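PDB 2X26: periplasmic aliphatic sulphonates-binding protein from Escherichia coli, which probably binds aliphatic sulphonates in the periplasm and delivers them to an ABC-type transporter for uptake. Local coordinates for residues 86-91 with 161-166; 139-144 with 156-161; 198-203 with 287-292. One frame throughout, in Å; residues are numbered along the deposited sequence.

Contact 1. Residues 86-91 with 161-166; sequences AEVILV and PYYSAA
In one of the two alpha/beta lobes of this periplasmic binding protein, Val88 and Leu90 of strand 87-92 pack against Tyr163 and Ala166 of helix 162-169. The short axes of strand 87-91 and helix 162-166 pass 9.5 Å apart at an angle of 43°. The contact is buried and has no hydrogen bond across it. Tyr163 does most of the work. Its CG stands anti to the backbone N (chi1 156°), and this carries the ring out from the helix across the strand. Both methyls of Val88 meet the ring. CG1 makes a CH-pi contact over one face, 3.9 Å from the Tyr163 ring centroid. CG2 lies nearer the root of the ring, 3.7 Å from Tyr163 CG. Leu90 divides its two methyls between two partners. Leu90 CD2 comes obliquely to the ring, 4.0 Å from Tyr163 CD1. Leu90 CD1 lies 4.0 Å from Ala166 CB, one turn further along the helix. His244 also stacks on the Tyr163 ring, and Val174 of strand 172-177 touches it. Helix 162-169 joins strand 155-159 to strand 172-177 and covers strand 87-92 between them. Strand 87-92 runs antiparallel to both neighbours, as the crossing-over strand does in each lobe of the type II periplasmic binding protein fold.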
loop_
_atom_site.group_PDB
_atom_site.type_symbol
_atom_site.label_atom_id
_atom_site.label_comp_id
_atom_site.label_asym_id
_atom_site.label_seq_id
_atom_site.Cartn_x
_atom_site.Cartn_y
_atom_site.Cartn_z
ATOM N N ALA A 86 5.066 2.936 -11.484
ATOM C CA ALA A 86 4.892 1.538 -11.144
ATOM C C ALA A 86 3.467 1.031 -11.459
ATOM O O ALA A 86 3.162 -0.142 -11.297
ATOM C CB ALA A 86 5.180 1.410 -9.642
ATOM N N GLU A 87 2.570 1.916 -11.882
ATOM C CA GLU A 87 1.162 1.540 -12.116
ATOM C C GLU A 87 0.856 1.919 -13.582
ATOM O O GLU A 87 0.910 3.064 -13.918
ATOM C CB GLU A 87 0.301 2.326 -11.106
ATOM C CG GLU A 87 -1.187 1.979 -11.074
ATOM C CD GLU A 87 -1.478 0.861 -10.050
ATOM O OE1 GLU A 87 -0.941 0.962 -8.927
ATOM O OE2 GLU A 87 -2.226 -0.077 -10.383
ATOM N N VAL A 88 0.558 0.945 -14.447
ATOM C CA VAL A 88 0.543 1.169 -15.913
ATOM C C VAL A 88 -0.615 0.548 -16.697
ATOM O O VAL A 88 -1.273 -0.384 -16.225
ATOM C CB VAL A 88 1.865 0.645 -16.517
ATOM C CG1 VAL A 88 3.067 1.351 -15.869
ATOM C CG2 VAL A 88 1.954 -0.919 -16.366
ATOM N N ILE A 89 -0.859 1.081 -17.901
ATOM C CA ILE A 89 -1.605 0.381 -18.937
ATOM C C ILE A 89 -0.607 -0.051 -20.016
ATOM O O ILE A 89 0.130 0.803 -20.569
ATOM C CB ILE A 89 -2.679 1.308 -19.553
ATOM C CG1 ILE A 89 -3.640 1.795 -18.480
ATOM C CG2 ILE A 89 -3.438 0.596 -20.715
ATOM C CD1 ILE A 89 -4.703 2.850 -19.003
ATOM N N LEU A 90 -0.548 -1.353 -20.270
ATOM C CA LEU A 90 0.348 -1.901 -21.267
ATOM C C LEU A 90 -0.372 -2.267 -22.521
ATOM O O LEU A 90 -1.481 -2.804 -22.481
ATOM C CB LEU A 90 0.971 -3.191 -20.756
ATOM C CG LEU A 90 1.902 -3.119 -19.555
ATOM C CD1 LEU A 90 2.201 -4.547 -19.122
ATOM C CD2 LEU A 90 3.230 -2.358 -19.893
ATOM N N VAL A 91 0.302 -2.043 -23.638
ATOM C CA VAL A 91 -0.167 -2.558 -24.931
ATOM C C VAL A 91 1.007 -3.212 -25.573
ATOM O O VAL A 91 2.118 -3.051 -25.080
ATOM C CB VAL A 91 -0.716 -1.435 -25.857
ATOM C CG1 VAL A 91 -1.956 -0.804 -25.202
ATOM C CG2 VAL A 91 0.358 -0.324 -26.054
ATOM N N PRO A 161 5.004 -5.977 -9.293
ATOM C CA PRO A 161 6.071 -6.337 -10.261
ATOM C C PRO A 161 5.615 -7.049 -11.548
ATOM O O PRO A 161 6.459 -7.393 -12.383
ATOM C CB PRO A 161 6.919 -7.328 -9.436
ATOM C CG PRO A 161 5.840 -8.110 -8.657
ATOM C CD PRO A 161 5.027 -6.895 -8.126
ATOM N N TYR A 162 4.315 -7.250 -11.732
ATOM C CA TYR A 162 3.826 -7.853 -12.967
ATOM C C TYR A 162 4.265 -7.014 -14.162
ATOM O O TYR A 162 4.600 -7.553 -15.214
ATOM C CB TYR A 162 2.295 -7.897 -12.985
ATOM C CG TYR A 162 1.681 -8.782 -11.907
ATOM C CD1 TYR A 162 1.034 -8.220 -10.821
ATOM C CD2 TYR A 162 1.721 -10.164 -12.002
ATOM C CE1 TYR A 162 0.464 -9.004 -9.829
ATOM C CE2 TYR A 162 1.148 -10.974 -10.993
ATOM C CZ TYR A 162 0.503 -10.354 -9.925
ATOM O OH TYR A 162 -0.109 -11.117 -8.948
ATOM N N TYR A 163 4.177 -5.702 -13.976
ATOM C CA TYR A 163 4.539 -4.750 -15.002
ATOM C C TYR A 163 5.998 -5.020 -15.396
ATOM O O TYR A 163 6.266 -5.262 -16.584
ATOM C CB TYR A 163 4.322 -3.318 -14.494
ATOM C CG TYR A 163 5.151 -2.249 -15.170
ATOM C CD1 TYR A 163 5.435 -2.327 -16.544
ATOM C CD2 TYR A 163 5.617 -1.141 -14.459
ATOM C CE1 TYR A 163 6.202 -1.352 -17.182
ATOM C CE2 TYR A 163 6.369 -0.150 -15.099
ATOM C CZ TYR A 163 6.665 -0.266 -16.446
ATOM O OH TYR A 163 7.420 0.738 -17.048
ATOM N N SER A 164 6.900 -5.034 -14.421
ATOM C CA SER A 164 8.317 -5.166 -14.737
ATOM C C SER A 164 8.565 -6.527 -15.355
ATOM O O SER A 164 9.385 -6.644 -16.278
ATOM C CB SER A 164 9.223 -4.998 -13.532
ATOM O OG SER A 164 9.247 -3.638 -13.043
ATOM N N ALA A 165 7.859 -7.550 -14.873
ATOM C CA ALA A 165 8.068 -8.897 -15.442
ATOM C C ALA A 165 7.676 -8.942 -16.931
ATOM O O ALA A 165 8.404 -9.539 -17.751
ATOM C CB ALA A 165 7.305 -9.958 -14.633
ATOM N N ALA A 166 6.540 -8.320 -17.275
ATOM C CA ALA A 166 6.046 -8.275 -18.656
ATOM C C ALA A 166 6.996 -7.448 -19.518
ATOM O O ALA A 166 7.304 -7.810 -20.668
ATOM C CB ALA A 166 4.650 -7.660 -18.695
#

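Contact 2. Residues 139-144 with 156-161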
loop_
_atom_site.group_PDB
_atom_site.type_symbol
_atom_site.label_atom_id
_atom_site.label_comp_id
_atom_site.label_asym_id
_atom_site.label_seq_id
_atom_site.Cartn_x
_atom_site.Cartn_y
_atom_site.Cartn_z
ATOM N N LEU A 139 -10.345 -9.448 -14.641
ATOM C CA LEU A 139 -9.507 -10.650 -14.489
ATOM C C LEU A 139 -8.417 -10.425 -13.460
ATOM O O LEU A 139 -7.830 -9.372 -13.437
ATOM C CB LEU A 139 -8.814 -10.945 -15.810
ATOM C CG LEU A 139 -9.741 -11.288 -17.001
ATOM C CD1 LEU A 139 -8.935 -11.419 -18.288
ATOM C CD2 LEU A 139 -10.419 -12.590 -16.633
ATOM N N THR A 140 -8.060 -11.463 -12.705
ATOM C CA THR A 140 -6.935 -11.324 -11.773
ATOM C C THR A 140 -5.621 -11.398 -12.571
ATOM O O THR A 140 -5.652 -11.728 -13.752
ATOM C CB THR A 140 -7.019 -12.383 -10.692
ATOM O OG1 THR A 140 -6.915 -13.667 -11.310
ATOM C CG2 THR A 140 -8.391 -12.265 -9.951
ATOM N N PRO A 141 -4.487 -11.007 -11.979
ATOM C CA PRO A 141 -3.307 -10.802 -12.806
ATOM C C PRO A 141 -2.879 -12.049 -13.594
ATOM O O PRO A 141 -2.563 -11.900 -14.771
ATOM C CB PRO A 141 -2.223 -10.392 -11.793
ATOM C CG PRO A 141 -2.990 -9.727 -10.719
ATOM C CD PRO A 141 -4.271 -10.528 -10.597
ATOM N N ALA A 142 -2.907 -13.249 -12.992
ATOM C CA ALA A 142 -2.487 -14.453 -13.740
ATOM C C ALA A 142 -3.370 -14.698 -14.950
ATOM O O ALA A 142 -2.856 -15.000 -16.032
ATOM C CB ALA A 142 -2.466 -15.698 -12.858
ATOM N N ASP A 143 -4.691 -14.552 -14.767
ATOM C CA ASP A 143 -5.642 -14.738 -15.872
ATOM C C ASP A 143 -5.517 -13.648 -16.939
ATOM O O ASP A 143 -5.697 -13.914 -18.153
ATOM C CB ASP A 143 -7.084 -14.811 -15.356
ATOM C CG ASP A 143 -7.367 -16.069 -14.524
ATOM O OD1 ASP A 143 -6.699 -17.112 -14.727
ATOM O OD2 ASP A 143 -8.274 -16.000 -13.652
ATOM N N ALA A 144 -5.254 -12.400 -16.490
ATOM C CA ALA A 144 -5.082 -11.307 -17.396
ATOM C C ALA A 144 -3.796 -11.418 -18.222
ATOM O O ALA A 144 -3.806 -11.082 -19.411
ATOM C CB ALA A 144 -5.129 -9.968 -16.623
ATOM N N TRP A 156 -3.628 -4.160 -20.932
ATOM C CA TRP A 156 -3.638 -4.752 -19.598
ATOM C C TRP A 156 -3.231 -3.654 -18.610
ATOM O O TRP A 156 -2.129 -3.072 -18.684
ATOM C CB TRP A 156 -2.684 -5.954 -19.515
ATOM C CG TRP A 156 -2.616 -6.664 -18.178
ATOM C CD1 TRP A 156 -3.577 -6.713 -17.230
ATOM C CD2 TRP A 156 -1.551 -7.489 -17.708
ATOM N NE1 TRP A 156 -3.164 -7.481 -16.162
ATOM C CE2 TRP A 156 -1.922 -7.974 -16.443
ATOM C CE3 TRP A 156 -0.290 -7.826 -18.220
ATOM C CZ2 TRP A 156 -1.094 -8.786 -15.675
ATOM C CZ3 TRP A 156 0.536 -8.655 -17.453
ATOM C CH2 TRP A 156 0.129 -9.115 -16.205
ATOM N N ALA A 157 -4.142 -3.336 -17.711
ATOM C CA ALA A 157 -3.824 -2.339 -16.683
ATOM C C ALA A 157 -3.413 -3.123 -15.454
ATOM O O ALA A 157 -4.162 -3.992 -14.982
ATOM C CB ALA A 157 -5.038 -1.452 -16.413
ATOM N N ILE A 158 -2.188 -2.877 -14.987
ATOM C CA ILE A 158 -1.558 -3.705 -13.947
ATOM C C ILE A 158 -0.479 -2.959 -13.173
ATOM O O ILE A 158 0.026 -1.919 -13.618
ATOM C CB ILE A 158 -0.961 -5.027 -14.614
ATOM C CG1 ILE A 158 -0.575 -6.094 -13.556
ATOM C CG2 ILE A 158 0.163 -4.688 -15.568
ATOM C CD1 ILE A 158 -1.751 -6.590 -12.706
ATOM N N TRP A 159 -0.164 -3.469 -11.971
ATOM C CA TRP A 159 0.847 -2.905 -11.098
ATOM C C TRP A 159 2.159 -3.711 -11.118
ATOM O O TRP A 159 2.230 -4.816 -11.672
ATOM C CB TRP A 159 0.309 -2.815 -9.666
ATOM C CG TRP A 159 -0.214 -4.115 -9.118
ATOM C CD1 TRP A 159 0.460 -5.025 -8.385
ATOM C CD2 TRP A 159 -1.570 -4.623 -9.255
ATOM N NE1 TRP A 159 -0.374 -6.091 -8.044
ATOM C CE2 TRP A 159 -1.630 -5.850 -8.556
ATOM C CE3 TRP A 159 -2.743 -4.120 -9.857
ATOM C CZ2 TRP A 159 -2.820 -6.625 -8.466
ATOM C CZ3 TRP A 159 -3.932 -4.886 -9.746
ATOM C CH2 TRP A 159 -3.947 -6.119 -9.090
ATOM N N ASP A 160 3.200 -3.127 -10.549
ATOM C CA ASP A 160 4.482 -3.831 -10.367
ATOM C C ASP A 160 4.337 -4.826 -9.207
ATOM O O ASP A 160 3.711 -4.512 -8.171
ATOM C CB ASP A 160 5.544 -2.785 -10.028
ATOM C CG ASP A 160 6.625 -2.650 -11.068
ATOM O OD1 ASP A 160 6.780 -3.581 -11.907
ATOM O OD2 ASP A 160 7.400 -1.628 -10.948
ATOM N N PRO A 161 5.004 -5.977 -9.293
ATOM C CA PRO A 161 6.071 -6.337 -10.261
ATOM C C PRO A 161 5.615 -7.049 -11.548
ATOM O O PRO A 161 6.459 -7.393 -12.383
ATOM C CB PRO A 161 6.919 -7.328 -9.436
ATOM C CG PRO A 161 5.840 -8.110 -8.657
ATOM C CD PRO A 161 5.027 -6.895 -8.126
HETATM O O HOH W 1 -5.086 -7.982 -13.899
#
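Pro141 and Ile158 face each other with their CA atoms 7.4 Å apart, and one helical turn later Ala144 CA lies 7.1 Å from Trp156 CA, so helix 141-149 starts out along strand 155-159 in the reverse direction. The first turn of the helix meets three side chains of the strand. Pro141 serves two of them. Its CG touches the end of Ile158, 3.9 Å from CD1. The same CG reaches the six-membered ring of Trp159 obliquely, 3.8 Å from CZ2. Ile158 CD1 in turn sits over one face of the Trp159 ring, toward the rim. This makes a small apolar cluster of proline, isoleucine and indole.

The two segments belong to a beta-alpha-beta crossover. Helix 141-149 links strand 135-138 to the parallel strand 155-159, with strand 107-110 between them in the sheet.

Trp156 lies deeper. With chi1 near trans (-179°) its indole is sent toward the helix. Ala144 CB stands above the indole plane at the rim, almost over Trp156 NE1 at 3.2 Å, a tight fit. The carbonyl O of Pro141 approaches Trp156 CZ2 obliquely at 3.6 Å. The indole N-H does not bond to the helix directly. It points out in the ring plane, beneath the methyl, and Trp156 NE1 donates to a water 3.0 Å away. This water donates to Leu139 O at 3.1 Å. The buried N-H is thereby satisfied, and the water ties the indole to the loop before the helix. Tyr162 of helix 162-169 touches both Pro141 and Trp156.

Contact 3. Residues 198-203 with 287-292; sequences NGAFIQ and PTQLEG
Gly199 opens helix 199-218, and its CA comes within 3.2 Å of Thr288 O in a CA-H...O contact. With no side chain on this residue, the Thr288 carbonyl can lie directly against the helix backbone. The Gly199 N-H makes a weak bond to a water that the coil 287-292 holds at two points. That water is 2.7 Å from Thr288 OG1 and accepts from Leu290 N at 3.1 Å. Ala200 comes next. Its N-H donates to a second water at 3.0 Å from Ala200 N, and this water donates to Leu290 O at 2.8 Å. The Ala200 methyl packs against the aliphatic part of Gln289.

One turn on, Gln203 closes the contact. A chi1 of -66° and an extended chain beyond CG bring its amide to the coil, with the NE2 end turned to Thr288. Gln203 NE2 lies 2.9 Å from Thr288 O. The bond is weak, because the N-H...O angle is just 128°. Thr288 O thus receives the amide N-H as well as the CA-H of Gly199. Pro287 CB lies over one face of the Gln203 amide, 3.8 Å from NE2. Gln203 NE2 also meets Gln289 CG at 3.5 Å. The two glutamine amides are turned nearly perpendicular, 85° apart, and do not stack.

Leu290 also touches Glu196 of the preceding helix 192-197. This is an extended coil laid over the first turn of helix 199-218, at the protein surface, where backbone N-H groups of the helix N-terminus are met through bridging waters.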
loop_
_atom_site.group_PDB
_atom_site.type_symbol
_atom_site.label_atom_id
_atom_site.label_comp_id
_atom_site.label_asym_id
_atom_site.label_seq_id
_atom_site.Cartn_x
_atom_site.Cartn_y
_atom_site.Cartn_z
ATOM N N ASN A 198 -0.623 3.807 21.871
ATOM C CA ASN A 198 0.791 3.553 21.582
ATOM C C ASN A 198 1.386 4.555 20.585
ATOM O O ASN A 198 2.197 4.194 19.731
ATOM C CB ASN A 198 0.990 2.117 21.061
ATOM C CG ASN A 198 0.484 1.060 22.048
ATOM O OD1 ASN A 198 1.070 0.885 23.095
ATOM N ND2 ASN A 198 -0.594 0.344 21.695
ATOM N N GLY A 199 1.033 5.825 20.751
ATOM C CA GLY A 199 1.389 6.865 19.761
ATOM C C GLY A 199 2.864 7.007 19.471
ATOM O O GLY A 199 3.262 7.004 18.305
ATOM N N ALA A 200 3.671 7.200 20.515
ATOM C CA ALA A 200 5.123 7.363 20.354
ATOM C C ALA A 200 5.717 6.135 19.692
ATOM O O ALA A 200 6.521 6.279 18.779
ATOM C CB ALA A 200 5.823 7.602 21.686
ATOM N N PHE A 201 5.273 4.950 20.137
ATOM C CA PHE A 201 5.736 3.652 19.625
ATOM C C PHE A 201 5.493 3.517 18.140
ATOM O O PHE A 201 6.400 3.163 17.391
ATOM C CB PHE A 201 5.050 2.487 20.389
ATOM C CG PHE A 201 5.403 1.120 19.870
ATOM C CD1 PHE A 201 6.676 0.590 20.059
ATOM C CD2 PHE A 201 4.448 0.347 19.227
ATOM C CE1 PHE A 201 7.004 -0.686 19.569
ATOM C CE2 PHE A 201 4.765 -0.921 18.771
ATOM C CZ PHE A 201 6.041 -1.438 18.944
ATOM N N ILE A 202 4.280 3.833 17.706
ATOM C CA ILE A 202 3.916 3.702 16.300
ATOM C C ILE A 202 4.777 4.641 15.439
ATOM O O ILE A 202 5.230 4.295 14.342
ATOM C CB ILE A 202 2.418 3.997 16.096
ATOM C CG1 ILE A 202 1.571 2.840 16.667
ATOM C CG2 ILE A 202 2.093 4.227 14.603
ATOM C CD1 ILE A 202 1.842 1.503 15.994
ATOM N N GLN A 203 5.017 5.831 15.960
ATOM C CA GLN A 203 5.802 6.773 15.195
ATOM C C GLN A 203 7.213 6.245 14.969
ATOM O O GLN A 203 7.765 6.380 13.855
ATOM C CB GLN A 203 5.818 8.126 15.894
ATOM C CG GLN A 203 4.427 8.753 15.922
ATOM C CD GLN A 203 4.484 10.176 16.425
ATOM O OE1 GLN A 203 5.258 10.982 15.907
ATOM N NE2 GLN A 203 3.706 10.480 17.462
ATOM N N PRO A 287 -1.030 12.316 14.908
ATOM C CA PRO A 287 -0.037 11.663 15.733
ATOM C C PRO A 287 0.012 12.287 17.139
ATOM O O PRO A 287 -0.098 13.520 17.285
ATOM C CB PRO A 287 1.266 11.880 14.962
ATOM C CG PRO A 287 0.827 12.034 13.553
ATOM C CD PRO A 287 -0.488 12.704 13.575
ATOM N N THR A 288 0.123 11.418 18.137
ATOM C CA THR A 288 0.214 11.808 19.534
ATOM C C THR A 288 1.311 10.987 20.136
ATOM O O THR A 288 1.776 9.991 19.554
ATOM C CB THR A 288 -1.062 11.453 20.287
ATOM O OG1 THR A 288 -1.339 10.042 20.115
ATOM C CG2 THR A 288 -2.226 12.280 19.778
ATOM N N GLN A 289 1.737 11.396 21.323
ATOM C CA GLN A 289 2.691 10.633 22.097
ATOM C C GLN A 289 2.215 10.569 23.548
ATOM O O GLN A 289 2.992 10.847 24.464
ATOM C CB GLN A 289 4.070 11.278 22.057
ATOM C CG GLN A 289 4.688 11.368 20.706
ATOM C CD GLN A 289 5.912 12.238 20.724
ATOM O OE1 GLN A 289 5.942 13.284 20.084
ATOM N NE2 GLN A 289 6.928 11.824 21.485
ATOM N N LEU A 290 0.943 10.195 23.723
ATOM C CA LEU A 290 0.312 10.069 25.049
ATOM C C LEU A 290 1.101 9.168 25.994
ATOM O O LEU A 290 1.289 7.985 25.718
ATOM C CB LEU A 290 -1.128 9.556 24.914
ATOM C CG LEU A 290 -2.232 10.421 24.283
ATOM C CD1 LEU A 290 -3.597 9.701 24.395
ATOM C CD2 LEU A 290 -2.319 11.861 24.866
ATOM N N GLU A 291 1.586 9.749 27.094
ATOM C CA GLU A 291 2.179 8.990 28.214
ATOM C C GLU A 291 1.102 8.225 28.993
ATOM O O GLU A 291 0.054 8.784 29.361
ATOM C CB GLU A 291 2.961 9.934 29.151
ATOM C CG GLU A 291 4.383 10.333 28.642
ATOM C CD GLU A 291 4.641 11.857 28.643
ATOM O OE1 GLU A 291 3.831 12.636 29.217
ATOM O OE2 GLU A 291 5.661 12.284 28.049
ATOM N N GLY A 292 1.342 6.933 29.209
ATOM C CA GLY A 292 0.402 6.102 29.950
ATOM C C GLY A 292 0.290 6.640 31.378
ATOM O O GLY A 292 1.247 7.206 31.901
HETATM O O HOH W 2 -0.572 8.136 21.904
HETATM O O HOH W 3 2.710 7.279 23.405
#

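Overall arrangement
Contacts 1 and 2 are neighbours, with centres 8 Å apart. They share Pro161 and the same five-stranded sheet, where strands 87-92 and 155-159 lie side by side. Leu90 N to Trp156 O and Val88 O to Ile158 N join them by probable backbone hydrogen bonds. Contact 2 is nested inside the loop that contact 1 closes. Strand 155-159 serves contact 2 and leads into the helix of contact 1. Contact 3 comes later in the chain, about 39 Å from either by centres and across the chain's centre. Its helix 199-218 comes after strand 186-191 of the other sheet and the short helix 192-197. This is consistent with contact 3 lying in the other lobe of a two-lobed solute-binding protein.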